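Side-chain contacts in glycosyltransferase (duf1792) (Streptococcus sanguinis, PDB 5V4A), which is probably a sugar-nucleotide glycosyltransferase that binds UDP, this chain being the C-terminal GT-D-fold domain of a larger protein: residues Q85-W88 with S89-L93; K124-S127 with V128-A132; Q261-D264 with S265-A269. All blocks are in the same frame, centred on the assembly; numbering follows the deposited sequence.

Contact 1: residues Q85-W88 with S89-L93; sequences QNFW and SLNHL
Trp88 and His92 carry the contact as an offset edge-to-face pair one helical turn apart, their planes 87° from each other. The indole comes in with the edge of its six-membered ring, Trp88 CZ3 lying 3.3 Å from His92 CD2, and the two side chains run alongside, pointing the same way. Phe87 joins them: its CD2 sits over the centre of one face of the Trp88 ring, 3.7 Å above the plane, while its own ring and the imidazole are roughly parallel (27°) but displaced so far that they hardly stack. With CG anti to the backbone N (chi1 167°), Phe87 also brings CD1 to 3.7 Å from Asn91 ND2. The bonds from His92 N to Phe87 O (2.9 Å) and from Leu93 N to Trp88 O both span five residues, which makes the turn pi-type; Asn91 N adds a weak bond to Phe87 O. Beyond the pair, His92 NE2 is hydrogen-bonded to Tyr100 OH and its ring meets Phe96 edge-to-face. All of this lies on helix 82-103, the crossover helix between parallel strands 66-70 and 110-111; Asp30 and Met33 of helix 30-36 pack against the aromatic cluster, and Pro71 and Val73 touch Trp88.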
loop_
_atom_site.group_PDB
_atom_site.type_symbol
_atom_site.label_atom_id
_atom_site.label_comp_id
_atom_site.label_asym_id
_atom_site.label_seq_id
_atom_site.Cartn_x
_atom_site.Cartn_y
_atom_site.Cartn_z
ATOM N N GLN A 85 -8.728 -1.071 24.942
ATOM C CA GLN A 85 -9.657 -2.121 25.346
ATOM C C GLN A 85 -10.526 -1.654 26.502
ATOM O O GLN A 85 -11.744 -1.862 26.506
ATOM C CB GLN A 85 -8.884 -3.370 25.758
ATOM C CG GLN A 85 -8.029 -3.974 24.677
ATOM C CD GLN A 85 -7.400 -5.271 25.129
ATOM O OE1 GLN A 85 -8.094 -6.208 25.517
ATOM N NE2 GLN A 85 -6.074 -5.322 25.108
ATOM N N ASN A 86 -9.905 -1.019 27.500
ATOM C CA ASN A 86 -10.652 -0.538 28.662
ATOM C C ASN A 86 -11.643 0.555 28.276
ATOM O O ASN A 86 -12.740 0.631 28.844
ATOM C CB ASN A 86 -9.681 -0.040 29.732
ATOM C CG ASN A 86 -8.946 -1.176 30.426
ATOM O OD1 ASN A 86 -9.502 -2.254 30.636
ATOM N ND2 ASN A 86 -7.684 -0.946 30.764
ATOM N N PHE A 87 -11.276 1.419 27.327
ATOM C CA PHE A 87 -12.173 2.503 26.938
ATOM C C PHE A 87 -13.423 1.977 26.246
ATOM O O PHE A 87 -14.546 2.339 26.614
ATOM C CB PHE A 87 -11.473 3.507 26.025
ATOM C CG PHE A 87 -12.432 4.459 25.357
ATOM C CD1 PHE A 87 -13.011 5.499 26.072
ATOM C CD2 PHE A 87 -12.787 4.286 24.025
ATOM C CE1 PHE A 87 -13.923 6.367 25.458
ATOM C CE2 PHE A 87 -13.687 5.148 23.411
ATOM C CZ PHE A 87 -14.252 6.185 24.126
ATOM N N TRP A 88 -13.250 1.158 25.208
ATOM C CA TRP A 88 -14.404 0.667 24.459
ATOM C C TRP A 88 -15.242 -0.291 25.295
ATOM O O TRP A 88 -16.473 -0.211 25.288
ATOM C CB TRP A 88 -13.945 -0.025 23.171
ATOM C CG TRP A 88 -13.272 0.887 22.200
ATOM C CD1 TRP A 88 -11.948 0.899 21.870
ATOM C CD2 TRP A 88 -13.892 1.907 21.407
ATOM N NE1 TRP A 88 -11.704 1.875 20.935
ATOM C CE2 TRP A 88 -12.882 2.505 20.630
ATOM C CE3 TRP A 88 -15.200 2.377 21.284
ATOM C CZ2 TRP A 88 -13.140 3.552 19.743
ATOM C CZ3 TRP A 88 -15.451 3.410 20.390
ATOM C CH2 TRP A 88 -14.433 3.988 19.642
ATOM N N SER A 89 -14.589 -1.200 26.023
ATOM C CA SER A 89 -15.289 -2.318 26.644
ATOM C C SER A 89 -15.909 -1.970 27.989
ATOM O O SER A 89 -16.859 -2.640 28.408
ATOM C CB SER A 89 -14.330 -3.500 26.804
ATOM O OG SER A 89 -14.661 -4.290 27.929
ATOM N N LEU A 90 -15.401 -0.951 28.675
ATOM C CA LEU A 90 -15.922 -0.570 29.975
ATOM C C LEU A 90 -16.505 0.834 30.006
ATOM O O LEU A 90 -17.127 1.203 31.008
ATOM C CB LEU A 90 -14.825 -0.692 31.043
ATOM C CG LEU A 90 -14.204 -2.085 31.160
ATOM C CD1 LEU A 90 -13.139 -2.109 32.229
ATOM C CD2 LEU A 90 -15.285 -3.107 31.466
ATOM N N ASN A 91 -16.335 1.618 28.944
ATOM C CA ASN A 91 -16.819 2.994 28.896
ATOM C C ASN A 91 -17.763 3.234 27.724
ATOM O O ASN A 91 -18.920 3.613 27.940
ATOM C CB ASN A 91 -15.623 3.957 28.863
ATOM C CG ASN A 91 -16.012 5.388 29.157
ATOM O OD1 ASN A 91 -17.148 5.669 29.545
ATOM N ND2 ASN A 91 -15.052 6.301 29.015
ATOM N N HIS A 92 -17.316 3.021 26.490
ATOM C CA HIS A 92 -18.134 3.418 25.350
ATOM C C HIS A 92 -19.288 2.450 25.111
ATOM O O HIS A 92 -20.459 2.847 25.111
ATOM C CB HIS A 92 -17.271 3.527 24.097
ATOM C CG HIS A 92 -17.955 4.220 22.962
ATOM N ND1 HIS A 92 -18.221 5.572 22.971
ATOM C CD2 HIS A 92 -18.437 3.749 21.790
ATOM C CE1 HIS A 92 -18.831 5.904 21.848
ATOM N NE2 HIS A 92 -18.973 4.815 21.114
ATOM N N LEU A 93 -18.974 1.179 24.900
ATOM C CA LEU A 93 -19.970 0.179 24.534
ATOM C C LEU A 93 -20.967 -0.085 25.658
ATOM O O LEU A 93 -22.139 -0.364 25.370
ATOM C CB LEU A 93 -19.282 -1.112 24.086
ATOM C CG LEU A 93 -18.570 -0.973 22.734
ATOM C CD1 LEU A 93 -17.761 -2.214 22.426
ATOM C CD2 LEU A 93 -19.573 -0.704 21.614
#

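Contact 2: residues K124-S127 with V128-A132; sequences KTPS and VGYFA
Pro126 and Tyr130 meet alongside one another at the start of helix 127-138, both side chains pointing the same way. The apolar part of the contact is Pro126 CB and CG against the phenol end: Pro126 CB is 3.7 Å from Tyr130 CZ, and CG lies as near to the hydroxyl oxygen. Tyr130 CG is anti to its carbonyl carbon (chi1 -61°), which swings the ring back along the helix so that Pro126 O stands over one face, 3.6 Å above the plane and offset toward the rim. Phe131, with a similar first torsion, brings CD2 to 3.3 Å from Ser127 O. The backbone bonds begin with a type I turn, Ser127 N to Lys124 O, followed by the first helical bonds. Tyr130 N reaches Pro126 O at 3.1 Å in the carbonyl plane, with Gly129 N adding a weak bond to the same oxygen, and Phe131 N donates to Ser127 O almost straight, at 169°. A water bridges the turn and the helix, accepting from Val128 N (3.1 Å) and donating to Lys124 O. The hydroxyls are held by neighbours in the preceding loop: Ser127 OG by Pro117 O, Thr125 OG1 by Asp123 OD1. Pro126 and Val128 also pack on Asp16 and Glu20 of the second subunit, placing this helix start at the dimer contact. The chemistry implies that turn and water together satisfy first-turn amides: Ser127 N and Val128 N are served by Lys124 O and the water, while proline, having no amide hydrogen, contributes its carbonyl and its ring.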
loop_
_atom_site.group_PDB
_atom_site.type_symbol
_atom_site.label_atom_id
_atom_site.label_comp_id
_atom_site.label_asym_id
_atom_site.label_seq_id
_atom_site.Cartn_x
_atom_site.Cartn_y
_atom_site.Cartn_z
ATOM N N LYS A 124 2.089 -3.394 16.183
ATOM C CA LYS A 124 2.337 -2.300 15.255
ATOM C C LYS A 124 3.087 -2.736 13.995
ATOM O O LYS A 124 3.366 -1.890 13.141
ATOM C CB LYS A 124 3.094 -1.189 15.981
ATOM C CG LYS A 124 2.290 -0.610 17.141
ATOM C CD LYS A 124 3.180 0.200 18.073
ATOM C CE LYS A 124 2.386 1.217 18.887
ATOM N NZ LYS A 124 1.228 0.646 19.634
ATOM N N THR A 125 3.399 -4.030 13.852
ATOM C CA THR A 125 4.041 -4.547 12.638
ATOM C C THR A 125 3.357 -4.124 11.337
ATOM O O THR A 125 4.069 -3.733 10.397
ATOM C CB THR A 125 4.112 -6.082 12.694
ATOM O OG1 THR A 125 4.679 -6.491 13.941
ATOM C CG2 THR A 125 4.998 -6.625 11.556
ATOM N N PRO A 126 2.026 -4.191 11.191
ATOM C CA PRO A 126 1.431 -3.875 9.881
ATOM C C PRO A 126 1.225 -2.394 9.615
ATOM O O PRO A 126 0.863 -2.045 8.480
ATOM C CB PRO A 126 0.081 -4.616 9.913
ATOM C CG PRO A 126 -0.242 -4.812 11.341
ATOM C CD PRO A 126 1.008 -4.620 12.165
ATOM N N SER A 127 1.478 -1.517 10.596
ATOM C CA SER A 127 1.178 -0.094 10.429
ATOM C C SER A 127 1.874 0.506 9.214
ATOM O O SER A 127 1.284 1.329 8.495
ATOM C CB SER A 127 1.576 0.673 11.687
ATOM O OG SER A 127 0.803 0.272 12.797
ATOM N N VAL A 128 3.119 0.086 8.955
ATOM C CA VAL A 128 3.871 0.596 7.813
ATOM C C VAL A 128 3.098 0.374 6.523
ATOM O O VAL A 128 3.108 1.219 5.621
ATOM C CB VAL A 128 5.274 -0.048 7.781
ATOM C CG1 VAL A 128 5.179 -1.536 7.584
ATOM C CG2 VAL A 128 6.114 0.557 6.673
ATOM N N GLY A 129 2.436 -0.780 6.407
ATOM C CA GLY A 129 1.687 -1.085 5.204
ATOM C C GLY A 129 0.403 -0.297 5.152
ATOM O O GLY A 129 -0.052 0.077 4.066
ATOM N N TYR A 130 -0.198 -0.021 6.315
ATOM C CA TYR A 130 -1.420 0.778 6.321
ATOM C C TYR A 130 -1.140 2.184 5.803
ATOM O O TYR A 130 -1.895 2.715 4.978
ATOM C CB TYR A 130 -2.045 0.816 7.725
ATOM C CG TYR A 130 -2.452 -0.540 8.288
ATOM C CD1 TYR A 130 -2.706 -1.616 7.447
ATOM C CD2 TYR A 130 -2.602 -0.738 9.662
ATOM C CE1 TYR A 130 -3.073 -2.844 7.951
ATOM C CE2 TYR A 130 -2.989 -1.972 10.177
ATOM C CZ TYR A 130 -3.211 -3.032 9.303
ATOM O OH TYR A 130 -3.591 -4.273 9.772
ATOM N N PHE A 131 -0.063 2.817 6.291
ATOM C CA PHE A 131 0.286 4.145 5.791
ATOM C C PHE A 131 0.697 4.104 4.318
ATOM O O PHE A 131 0.471 5.078 3.590
ATOM C CB PHE A 131 1.402 4.781 6.636
ATOM C CG PHE A 131 0.958 5.212 8.014
ATOM C CD1 PHE A 131 0.040 6.241 8.170
ATOM C CD2 PHE A 131 1.478 4.602 9.154
ATOM C CE1 PHE A 131 -0.367 6.649 9.442
ATOM C CE2 PHE A 131 1.074 5.002 10.427
ATOM C CZ PHE A 131 0.140 6.031 10.565
ATOM N N ALA A 132 1.302 3.003 3.853
ATOM C CA ALA A 132 1.635 2.923 2.433
ATOM C C ALA A 132 0.379 2.947 1.568
ATOM O O ALA A 132 0.330 3.647 0.551
ATOM C CB ALA A 132 2.453 1.662 2.131
HETATM O O HOH W 1 5.114 -0.840 11.149
#

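Contact 3: residues Q261-D264 with S265-A269; sequences QAYD and SQIVA
Ser265 folds its hydroxyl back onto the preceding turn, where Ser265 OG donates to Ala262 O at 2.8 Å. This follows from chi1 of 72°, which places OG between its own backbone N and carbonyl carbon; the donor is tilted 27° from the carbonyl plane. The amide of the same residue is satisfied by Gln261 O, 3.1 Å from Ser265 N, the donor standing above the carbonyl plane. Tyr263 O takes Gln266 N at 3.0 Å, again from well above its plane, and Tyr263 N is bonded to Asp260 OD1. Ile267 N has two weak bonds, to Tyr263 O and to Asp264 O, the latter at 3.4 Å. Here the short helix 261-266 gives way to strand 267-270, an outermost strand, within this chain, of the five-stranded parallel sheet of this GT-D-type domain. Gln266 OE1 accepts from Arg168 NE, beside the backbone bonds that pair Gln266 and Val268 with Arg168 of strand 165-171; Gln266 CG passes 3.2 Å from Ala262 O. The apolar counterpart is Ile267, whose CG1 lies over one face of the Tyr263 ring and whose CD1 is 3.6 Å from Tyr263 CE1. The same ring forms a cation-pi contact with Arg152 and packs on Ile170.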
loop_
_atom_site.group_PDB
_atom_site.type_symbol
_atom_site.label_atom_id
_atom_site.label_comp_id
_atom_site.label_asym_id
_atom_site.label_seq_id
_atom_site.Cartn_x
_atom_site.Cartn_y
_atom_site.Cartn_z
ATOM N N GLN A 261 6.668 27.749 5.348
ATOM C CA GLN A 261 6.401 28.535 4.152
ATOM C C GLN A 261 5.657 27.748 3.081
ATOM O O GLN A 261 4.917 28.348 2.299
ATOM C CB GLN A 261 7.706 29.086 3.580
ATOM C CG GLN A 261 8.312 30.193 4.414
ATOM C CD GLN A 261 7.409 31.408 4.470
ATOM O OE1 GLN A 261 7.103 31.924 5.546
ATOM N NE2 GLN A 261 6.967 31.868 3.304
ATOM N N ALA A 262 5.844 26.431 3.008
ATOM C CA ALA A 262 5.027 25.640 2.088
ATOM C C ALA A 262 3.568 25.656 2.517
ATOM O O ALA A 262 2.668 25.864 1.689
ATOM C CB ALA A 262 5.555 24.205 1.999
ATOM N N TYR A 263 3.315 25.446 3.813
ATOM C CA TYR A 263 1.950 25.494 4.330
ATOM C C TYR A 263 1.312 26.842 4.030
ATOM O O TYR A 263 0.198 26.910 3.498
ATOM C CB TYR A 263 1.951 25.209 5.842
ATOM C CG TYR A 263 0.620 25.442 6.538
ATOM C CD1 TYR A 263 0.362 26.634 7.206
ATOM C CD2 TYR A 263 -0.351 24.444 6.582
ATOM C CE1 TYR A 263 -0.843 26.845 7.854
ATOM C CE2 TYR A 263 -1.560 24.647 7.232
ATOM C CZ TYR A 263 -1.795 25.848 7.864
ATOM O OH TYR A 263 -2.984 26.048 8.522
ATOM N N ASP A 264 2.018 27.934 4.362
ATOM C CA ASP A 264 1.478 29.272 4.132
ATOM C C ASP A 264 1.059 29.458 2.683
ATOM O O ASP A 264 -0.014 29.999 2.401
ATOM C CB ASP A 264 2.515 30.341 4.480
ATOM C CG ASP A 264 2.756 30.478 5.970
ATOM O OD1 ASP A 264 1.944 29.942 6.754
ATOM O OD2 ASP A 264 3.761 31.136 6.344
ATOM N N SER A 265 1.896 29.006 1.753
ATOM C CA SER A 265 1.647 29.185 0.331
ATOM C C SER A 265 0.528 28.305 -0.189
ATOM O O SER A 265 0.101 28.503 -1.327
ATOM C CB SER A 265 2.918 28.888 -0.472
ATOM O OG SER A 265 3.213 27.498 -0.499
ATOM N N GLN A 266 0.103 27.303 0.568
ATOM C CA GLN A 266 -0.940 26.406 0.095
ATOM C C GLN A 266 -2.327 26.884 0.480
ATOM O O GLN A 266 -3.316 26.343 -0.024
ATOM C CB GLN A 266 -0.740 24.988 0.634
ATOM C CG GLN A 266 0.451 24.256 0.014
ATOM C CD GLN A 266 0.982 23.153 0.910
ATOM O OE1 GLN A 266 0.381 22.826 1.934
ATOM N NE2 GLN A 266 2.115 22.569 0.524
ATOM N N ILE A 267 -2.418 27.854 1.384
ATOM C CA ILE A 267 -3.714 28.311 1.858
ATOM C C ILE A 267 -4.365 29.134 0.752
ATOM O O ILE A 267 -3.755 30.055 0.203
ATOM C CB ILE A 267 -3.547 29.114 3.158
ATOM C CG1 ILE A 267 -3.035 28.205 4.281
ATOM C CG2 ILE A 267 -4.859 29.744 3.563
ATOM C CD1 ILE A 267 -2.615 28.967 5.563
ATOM N N VAL A 268 -5.579 28.756 0.365
ATOM C CA VAL A 268 -6.335 29.530 -0.614
ATOM C C VAL A 268 -7.574 30.182 -0.021
ATOM O O VAL A 268 -8.088 31.143 -0.618
ATOM C CB VAL A 268 -6.715 28.675 -1.842
ATOM C CG1 VAL A 268 -5.460 28.203 -2.585
ATOM C CG2 VAL A 268 -7.541 27.481 -1.417
ATOM N N ALA A 269 -8.066 29.707 1.119
ATOM C CA ALA A 269 -9.133 30.368 1.851
ATOM C C ALA A 269 -8.939 30.104 3.336
ATOM O O ALA A 269 -8.415 29.060 3.732
ATOM C CB ALA A 269 -10.527 29.898 1.400
#

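In the fold
The three contacts follow one another along the chain without touching, and each is local: contact 1 within one helix, contact 2 at a helix start, contact 3 from a helix into a strand. Contacts 1 and 2 are partly buried, whereas contact 3 is a surface contact. Contact 1 lies on the crossover helix of the three-stranded sheet and rests on a cluster of aromatic rings; contact 3 leads into the five-stranded sheet and depends more on polar groups, on the opposite side of the chain's centre, with the two centres about 40 Å apart. Of the three, contact 2 alone reaches the second subunit, and it combines a proline-tyrosine pair with a bridging water. Each has a side chain within about 10 Å of the bound UDP.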